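Local coordinates for CADD-like protein of unknown function (Nostoc punctiforme, PDB 3B5O) that is of unknown function but adopts an all-helical fold related to the chlamydial protein CADD and is tentatively classed as an oxidoreductase of the haem-oxygenase-like superfamily, at residues Leu61-Ala66 against Gly73-Leu78; Ala69-Val74 against Arg133-Val138; Ala141-Glu146 against Gly205-Gly210. One frame throughout, in Å; residues are numbered along the deposited sequence.

How the contacts relate
Contacts 1, 2 and 3 step across one end of the helical bundle, all on the same side of the chain's centre. Contact 1 joins helices 38-68 and 72-85, and contact 2, with its centre about 7 Å away, ties the turn between those helices to the start of helix 135-163. The two share Gly73 and Val74, and Lys65 NZ reaches Arg133 O at 2.9 Å. Contact 3 continues along helix 135-163 to helix 204-230, its centre about 11 Å from that of contact 2 and about 14 Å from that of contact 1. Thr142 meets Ala62 and Leu78 of contact 1. No metal or ligand site is identified among these contacts.

Contact 1: Leu61-Ala66 against Gly73-Leu78; sequences LARRKA and GVAQEL
Leu78 pushes its CD1 methyl against the backbone of the facing helix, 3.6 Å from Arg63 N and 3.7 Å from Ala62 C, with Ala62 CB beside it. Its chi1 of -68° sets CG opposite the carbonyl carbon, which sends the branch into the shallow hollow above that small alanine. One turn further along helix 38-68, Ala66 is the bump: its CB sits in the notch between Val74 CG1, at 3.9 Å, and Ala75 CB, at 4.2 Å. These helices form an antiparallel hairpin, with short-segment axes 8.2 Å apart at an angle of 162°, and the small side chains of Ala66 and Ala75 are consistent with the close 4.7 Å approach of Arg63 CA and Ala75 CA. Arg63 runs along one flank. Its extended start (chi1 -174°) lays CG 3.6 Å from Ala75 O before the chain bends at chi3. Arg63 NH1 then donates to a water at 3.0 Å, which returns a weak bond to Ala75 O, while NH2 makes a salt bridge to Glu60 on its own helix. On another side, Ala62 and Leu78 both touch Thr142 of helix 135-163, and Leu191 of helix 190-196 also packs on Leu78.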
# COMPACT_ATOMS: atom_id res chain seq x y z
N LEU A 61 -11.70 -8.20 4.30
CA LEU A 61 -11.98 -8.25 5.73
C LEU A 61 -12.65 -6.97 6.20
O LEU A 61 -13.58 -7.00 7.02
CB LEU A 61 -10.72 -8.51 6.53
CG LEU A 61 -10.03 -9.86 6.31
CD1 LEU A 61 -8.78 -9.96 7.19
CD2 LEU A 61 -11.00 -11.01 6.57
N ALA A 62 -12.20 -5.83 5.69
CA ALA A 62 -12.83 -4.55 6.04
C ALA A 62 -14.27 -4.48 5.54
O ALA A 62 -15.16 -3.97 6.24
CB ALA A 62 -12.02 -3.38 5.46
N ARG A 63 -14.52 -5.02 4.34
CA ARG A 63 -15.87 -5.07 3.80
C ARG A 63 -16.79 -5.84 4.73
O ARG A 63 -17.93 -5.42 5.01
CB ARG A 63 -15.85 -5.69 2.40
CG ARG A 63 -17.21 -5.63 1.70
CD ARG A 63 -17.22 -6.43 0.41
NE ARG A 63 -17.18 -7.86 0.66
CZ ARG A 63 -18.23 -8.60 0.99
NH1 ARG A 63 -19.43 -8.06 1.11
NH2 ARG A 63 -18.07 -9.89 1.21
N ARG A 64 -16.31 -6.97 5.23
CA ARG A 64 -17.10 -7.79 6.14
C ARG A 64 -17.34 -7.10 7.47
O ARG A 64 -18.43 -7.21 8.05
CB ARG A 64 -16.43 -9.14 6.33
CG ARG A 64 -16.46 -9.97 5.06
CD ARG A 64 -15.55 -11.20 5.08
NE ARG A 64 -15.92 -11.96 3.89
CZ ARG A 64 -16.88 -12.89 3.85
NH1 ARG A 64 -17.48 -13.35 4.95
NH2 ARG A 64 -17.17 -13.40 2.70
N LYS A 65 -16.33 -6.38 7.96
CA LYS A 65 -16.51 -5.60 9.19
C LYS A 65 -17.58 -4.52 8.98
O LYS A 65 -18.43 -4.29 9.85
CB LYS A 65 -15.20 -4.95 9.62
CG LYS A 65 -14.21 -5.92 10.21
CD LYS A 65 -14.50 -6.26 11.68
CE LYS A 65 -13.57 -7.35 12.15
NZ LYS A 65 -13.73 -7.60 13.63
N ALA A 66 -17.54 -3.85 7.85
CA ALA A 66 -18.51 -2.80 7.55
C ALA A 66 -19.92 -3.39 7.47
O ALA A 66 -20.85 -2.86 8.08
CB ALA A 66 -18.15 -2.09 6.27
N GLY A 73 -23.25 1.27 2.90
CA GLY A 73 -22.63 2.10 1.88
C GLY A 73 -21.12 1.93 1.81
O GLY A 73 -20.53 2.03 0.74
N VAL A 74 -20.51 1.72 2.97
CA VAL A 74 -19.07 1.50 3.05
C VAL A 74 -18.73 0.13 2.47
O VAL A 74 -17.79 -0.00 1.68
CB VAL A 74 -18.57 1.59 4.50
CG1 VAL A 74 -17.07 1.24 4.60
CG2 VAL A 74 -18.83 2.98 5.09
N ALA A 75 -19.49 -0.89 2.83
CA ALA A 75 -19.29 -2.22 2.25
C ALA A 75 -19.39 -2.16 0.73
O ALA A 75 -18.64 -2.81 0.03
CB ALA A 75 -20.28 -3.23 2.83
N GLN A 76 -20.34 -1.37 0.21
CA GLN A 76 -20.48 -1.25 -1.23
C GLN A 76 -19.26 -0.59 -1.86
O GLN A 76 -18.76 -1.06 -2.88
CB GLN A 76 -21.75 -0.46 -1.59
CG GLN A 76 -21.97 -0.31 -3.09
CD GLN A 76 -22.05 -1.65 -3.80
OE1 GLN A 76 -22.78 -2.54 -3.37
NE2 GLN A 76 -21.27 -1.81 -4.86
N GLU A 77 -18.77 0.49 -1.26
CA GLU A 77 -17.58 1.17 -1.77
C GLU A 77 -16.38 0.22 -1.75
O GLU A 77 -15.60 0.17 -2.69
CB GLU A 77 -17.25 2.41 -0.94
CG GLU A 77 -16.12 3.25 -1.49
CD GLU A 77 -16.46 3.97 -2.80
OE1 GLU A 77 -17.66 4.13 -3.10
OE2 GLU A 77 -15.52 4.36 -3.53
N LEU A 78 -16.25 -0.56 -0.67
CA LEU A 78 -15.13 -1.50 -0.57
C LEU A 78 -15.24 -2.61 -1.60
O LEU A 78 -14.24 -3.03 -2.17
CB LEU A 78 -15.01 -2.06 0.84
CG LEU A 78 -14.59 -1.01 1.86
CD1 LEU A 78 -14.69 -1.60 3.26
CD2 LEU A 78 -13.19 -0.46 1.58
O HOH W 1 -20.63 -5.53 0.07

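Contact 2: Ala69-Val74 against Arg133-Val138; sequences AGWNGV and RQVDYV
Val135 lays its CG2 methyl over one face of the Trp71 indole, 3.8 Å from the centroid of the six-membered ring and 11° off its normal, a CH-pi contact. This is the tightly packed part. A chi1 of 62° places the valine's CG1 between its backbone N and carbonyl carbon, turning that methyl toward Ala69 while CG2 takes the ring. The indole is also stacked with the ring of Tyr198, and Ala66 and Val195 touch it, so the indole is buried, with helix 38-68, helix 190-196 and the loop that carries Tyr198 around it. The contact thins out toward solvent at Ala69, an exposed residue whose single methyl meets Val135 CG1 at 3.7 Å. Gly70 ends helix 38-68 in a Schellman motif, its positive phi suiting glycine, and Trp71 occupies the N-cap position of helix 72-85; through Val135 and Asp136 the indole joins this turn to the first turn of helix 135-163. At the ring edge, Asp136 OD2 lies in the indole plane, 3.3 Å from Trp71 CH2, with the carboxylate turned 80° to the ring. Gln134 NE2 donates to Asp136 OD1 at 2.9 Å from above the carboxylate plane. A leucine in place of Trp71 would probably leave Val135 CG2 without its aromatic face and Asp136 OD2 without the ring edge beside it. The chemistry implies a mainly apolar contact: a methyl meets the pi face, while a carboxylate oxygen lies at the ring's C-H rim, where weak electrostatic attraction is likely.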
# COMPACT_ATOMS: atom_id res chain seq x y z
N ALA A 69 -21.39 -4.24 10.88
CA ALA A 69 -21.78 -3.05 11.65
C ALA A 69 -22.96 -2.31 11.04
O ALA A 69 -23.41 -1.29 11.59
CB ALA A 69 -20.57 -2.09 11.75
N GLY A 70 -23.46 -2.79 9.90
CA GLY A 70 -24.54 -2.11 9.18
C GLY A 70 -24.09 -0.91 8.36
O GLY A 70 -24.92 -0.10 7.93
N TRP A 71 -22.78 -0.80 8.13
CA TRP A 71 -22.26 0.28 7.30
C TRP A 71 -22.35 -0.11 5.82
O TRP A 71 -21.35 -0.32 5.14
CB TRP A 71 -20.80 0.58 7.67
CG TRP A 71 -20.57 1.16 9.03
CD1 TRP A 71 -21.42 1.17 10.11
CD2 TRP A 71 -19.38 1.81 9.48
NE1 TRP A 71 -20.83 1.79 11.18
CE2 TRP A 71 -19.57 2.19 10.82
CE3 TRP A 71 -18.15 2.10 8.86
CZ2 TRP A 71 -18.60 2.86 11.54
CZ3 TRP A 71 -17.18 2.78 9.60
CH2 TRP A 71 -17.41 3.14 10.92
N ASN A 72 -23.57 -0.21 5.31
CA ASN A 72 -23.78 -0.83 4.01
C ASN A 72 -23.16 -0.06 2.85
O ASN A 72 -22.59 -0.66 1.93
CB ASN A 72 -25.29 -1.05 3.79
CG ASN A 72 -25.87 -2.01 4.79
OD1 ASN A 72 -25.31 -3.08 5.04
ND2 ASN A 72 -27.01 -1.65 5.36
N GLY A 73 -23.25 1.27 2.90
CA GLY A 73 -22.63 2.10 1.88
C GLY A 73 -21.12 1.93 1.81
O GLY A 73 -20.53 2.03 0.74
N VAL A 74 -20.51 1.72 2.97
CA VAL A 74 -19.07 1.50 3.05
C VAL A 74 -18.73 0.13 2.47
O VAL A 74 -17.79 -0.00 1.68
CB VAL A 74 -18.57 1.59 4.50
CG1 VAL A 74 -17.07 1.24 4.60
CG2 VAL A 74 -18.83 2.98 5.09
N ARG A 133 -9.85 -5.87 14.39
CA ARG A 133 -10.40 -5.03 15.45
C ARG A 133 -11.85 -4.58 15.12
O ARG A 133 -12.44 -5.11 14.18
CB ARG A 133 -9.48 -3.80 15.62
CG ARG A 133 -8.08 -4.16 16.11
CD ARG A 133 -7.99 -4.21 17.63
NE ARG A 133 -8.39 -2.95 18.26
CZ ARG A 133 -7.56 -2.03 18.76
NH1 ARG A 133 -6.24 -2.19 18.76
NH2 ARG A 133 -8.09 -0.93 19.30
N GLN A 134 -12.41 -3.64 15.87
CA GLN A 134 -13.77 -3.14 15.60
C GLN A 134 -13.82 -2.27 14.33
O GLN A 134 -12.80 -1.77 13.87
CB GLN A 134 -14.37 -2.38 16.81
CG GLN A 134 -14.05 -0.86 16.90
CD GLN A 134 -14.76 -0.09 18.06
OE1 GLN A 134 -14.69 -0.49 19.23
NE2 GLN A 134 -15.41 1.03 17.72
N VAL A 135 -15.01 -2.09 13.79
CA VAL A 135 -15.19 -1.50 12.48
C VAL A 135 -14.52 -0.13 12.31
O VAL A 135 -13.92 0.13 11.27
CB VAL A 135 -16.69 -1.43 12.08
CG1 VAL A 135 -17.49 -0.56 13.07
CG2 VAL A 135 -16.87 -0.97 10.64
N ASP A 136 -14.62 0.73 13.31
CA ASP A 136 -14.06 2.07 13.16
C ASP A 136 -12.53 2.05 12.99
O ASP A 136 -11.99 2.74 12.13
CB ASP A 136 -14.47 2.96 14.34
CG ASP A 136 -15.98 2.96 14.54
OD1 ASP A 136 -16.47 2.02 15.21
OD2 ASP A 136 -16.65 3.89 14.02
N TYR A 137 -11.88 1.23 13.78
CA TYR A 137 -10.44 1.06 13.73
C TYR A 137 -10.04 0.44 12.42
O TYR A 137 -9.08 0.88 11.77
CB TYR A 137 -10.01 0.18 14.87
CG TYR A 137 -8.54 0.04 15.12
CD1 TYR A 137 -7.77 -0.87 14.39
CD2 TYR A 137 -7.90 0.76 16.13
CE1 TYR A 137 -6.44 -1.04 14.65
CE2 TYR A 137 -6.56 0.59 16.39
CZ TYR A 137 -5.82 -0.32 15.65
OH TYR A 137 -4.49 -0.51 15.93
N VAL A 138 -10.77 -0.60 12.01
CA VAL A 138 -10.45 -1.30 10.75
C VAL A 138 -10.60 -0.35 9.57
O VAL A 138 -9.78 -0.37 8.64
CB VAL A 138 -11.32 -2.56 10.57
CG1 VAL A 138 -11.11 -3.17 9.18
CG2 VAL A 138 -10.99 -3.55 11.67

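Contact 3: Ala141-Glu146 against Gly205-Gly210; sequences ATYAIE and GEFAAG
Ala141 and Gly210 bring their backbones to a CA-to-CA separation of 4.5 Å, with Ala141 CA 3.5 Å from Gly210 O in a CA-H...O contact whose angle at the hydrogen is 120°. The lack of a side chain on Gly210 permits this approach: a beta-carbon there would point at the other helix and lie only 3.2 Å from Ala141 N. Ala141 supplies a small methyl in return, its CB 3.6 Å from Gly210 O. The small pair marks where helices 135-163 and 204-230 come close within the all-helical bundle. Beside it, two larger side chains fill the interface. Phe207 extends with CG opposite its backbone N (chi1 -177°) and brings CZ to 3.6 Å from Tyr143 CB; the same atom is 3.9 Å from Tyr143 CG. The two rings, with centroids 6.0 Å apart and planes at 35°, pass at a slant, so the contact rests on the CZ corner of the phenylalanine against the root of the tyrosine. Helix 2-18 covers both: Tyr143 OH hydrogen-bonds Asn12 ND2, giving this buried side chain's hydroxyl a polar partner, and Leu7 and Leu11 pack on Phe207, whose ring also meets Phe4 edge-to-face.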
# COMPACT_ATOMS: atom_id res chain seq x y z
N ALA A 141 -7.59 1.93 9.34
CA ALA A 141 -6.47 1.25 8.67
C ALA A 141 -6.71 1.15 7.16
O ALA A 141 -5.78 1.26 6.34
CB ALA A 141 -6.26 -0.13 9.28
N THR A 142 -7.96 0.90 6.78
CA THR A 142 -8.31 0.81 5.37
C THR A 142 -8.15 2.17 4.69
O THR A 142 -7.65 2.27 3.57
CB THR A 142 -9.75 0.27 5.22
OG1 THR A 142 -9.86 -0.98 5.91
CG2 THR A 142 -10.14 0.07 3.75
N TYR A 143 -8.54 3.24 5.38
CA TYR A 143 -8.36 4.58 4.84
C TYR A 143 -6.86 4.90 4.70
O TYR A 143 -6.47 5.60 3.78
CB TYR A 143 -9.11 5.62 5.69
CG TYR A 143 -9.05 6.99 5.09
CD1 TYR A 143 -9.64 7.24 3.86
CD2 TYR A 143 -8.36 8.02 5.69
CE1 TYR A 143 -9.56 8.48 3.26
CE2 TYR A 143 -8.26 9.26 5.08
CZ TYR A 143 -8.85 9.48 3.87
OH TYR A 143 -8.76 10.73 3.29
N ALA A 144 -6.03 4.37 5.58
CA ALA A 144 -4.58 4.52 5.45
C ALA A 144 -4.05 3.93 4.14
O ALA A 144 -3.12 4.48 3.55
CB ALA A 144 -3.85 3.97 6.63
N ILE A 145 -4.62 2.82 3.69
CA ILE A 145 -4.25 2.26 2.39
C ILE A 145 -4.56 3.26 1.29
O ILE A 145 -3.73 3.49 0.41
CB ILE A 145 -5.02 0.95 2.08
CG1 ILE A 145 -4.76 -0.13 3.13
CG2 ILE A 145 -4.66 0.42 0.68
CD1 ILE A 145 -5.75 -1.34 2.98
N GLU A 146 -5.74 3.87 1.35
CA GLU A 146 -6.11 4.89 0.36
C GLU A 146 -5.18 6.11 0.42
O GLU A 146 -4.75 6.62 -0.62
CB GLU A 146 -7.59 5.31 0.52
CG GLU A 146 -7.97 6.52 -0.34
CD GLU A 146 -9.42 6.90 -0.25
OE1 GLU A 146 -10.25 6.02 0.03
OE2 GLU A 146 -9.74 8.08 -0.50
N GLY A 205 -11.58 8.62 17.44
CA GLY A 205 -10.30 8.24 18.01
C GLY A 205 -9.85 6.85 17.57
O GLY A 205 -8.66 6.62 17.36
N GLU A 206 -10.81 5.94 17.45
CA GLU A 206 -10.51 4.57 17.02
C GLU A 206 -10.14 4.55 15.54
O GLU A 206 -9.21 3.86 15.13
CB GLU A 206 -11.68 3.61 17.31
CG GLU A 206 -11.73 3.18 18.77
CD GLU A 206 -10.52 2.32 19.13
OE1 GLU A 206 -10.50 1.14 18.72
OE2 GLU A 206 -9.58 2.82 19.78
N PHE A 207 -10.84 5.34 14.75
CA PHE A 207 -10.52 5.48 13.32
C PHE A 207 -9.09 6.02 13.17
O PHE A 207 -8.27 5.50 12.40
CB PHE A 207 -11.54 6.40 12.65
CG PHE A 207 -11.35 6.57 11.17
CD1 PHE A 207 -10.50 7.55 10.68
CD2 PHE A 207 -12.03 5.77 10.27
CE1 PHE A 207 -10.33 7.73 9.33
CE2 PHE A 207 -11.87 5.95 8.92
CZ PHE A 207 -11.03 6.95 8.44
N ALA A 208 -8.76 7.07 13.93
CA ALA A 208 -7.40 7.63 13.90
C ALA A 208 -6.36 6.61 14.35
O ALA A 208 -5.28 6.53 13.77
CB ALA A 208 -7.32 8.91 14.78
N ALA A 209 -6.66 5.86 15.40
CA ALA A 209 -5.75 4.85 15.90
C ALA A 209 -5.46 3.76 14.85
O ALA A 209 -4.32 3.33 14.69
CB ALA A 209 -6.28 4.22 17.19
N GLY A 210 -6.49 3.36 14.11
CA GLY A 210 -6.30 2.35 13.08
C GLY A 210 -5.43 2.89 11.96
O GLY A 210 -4.57 2.19 11.42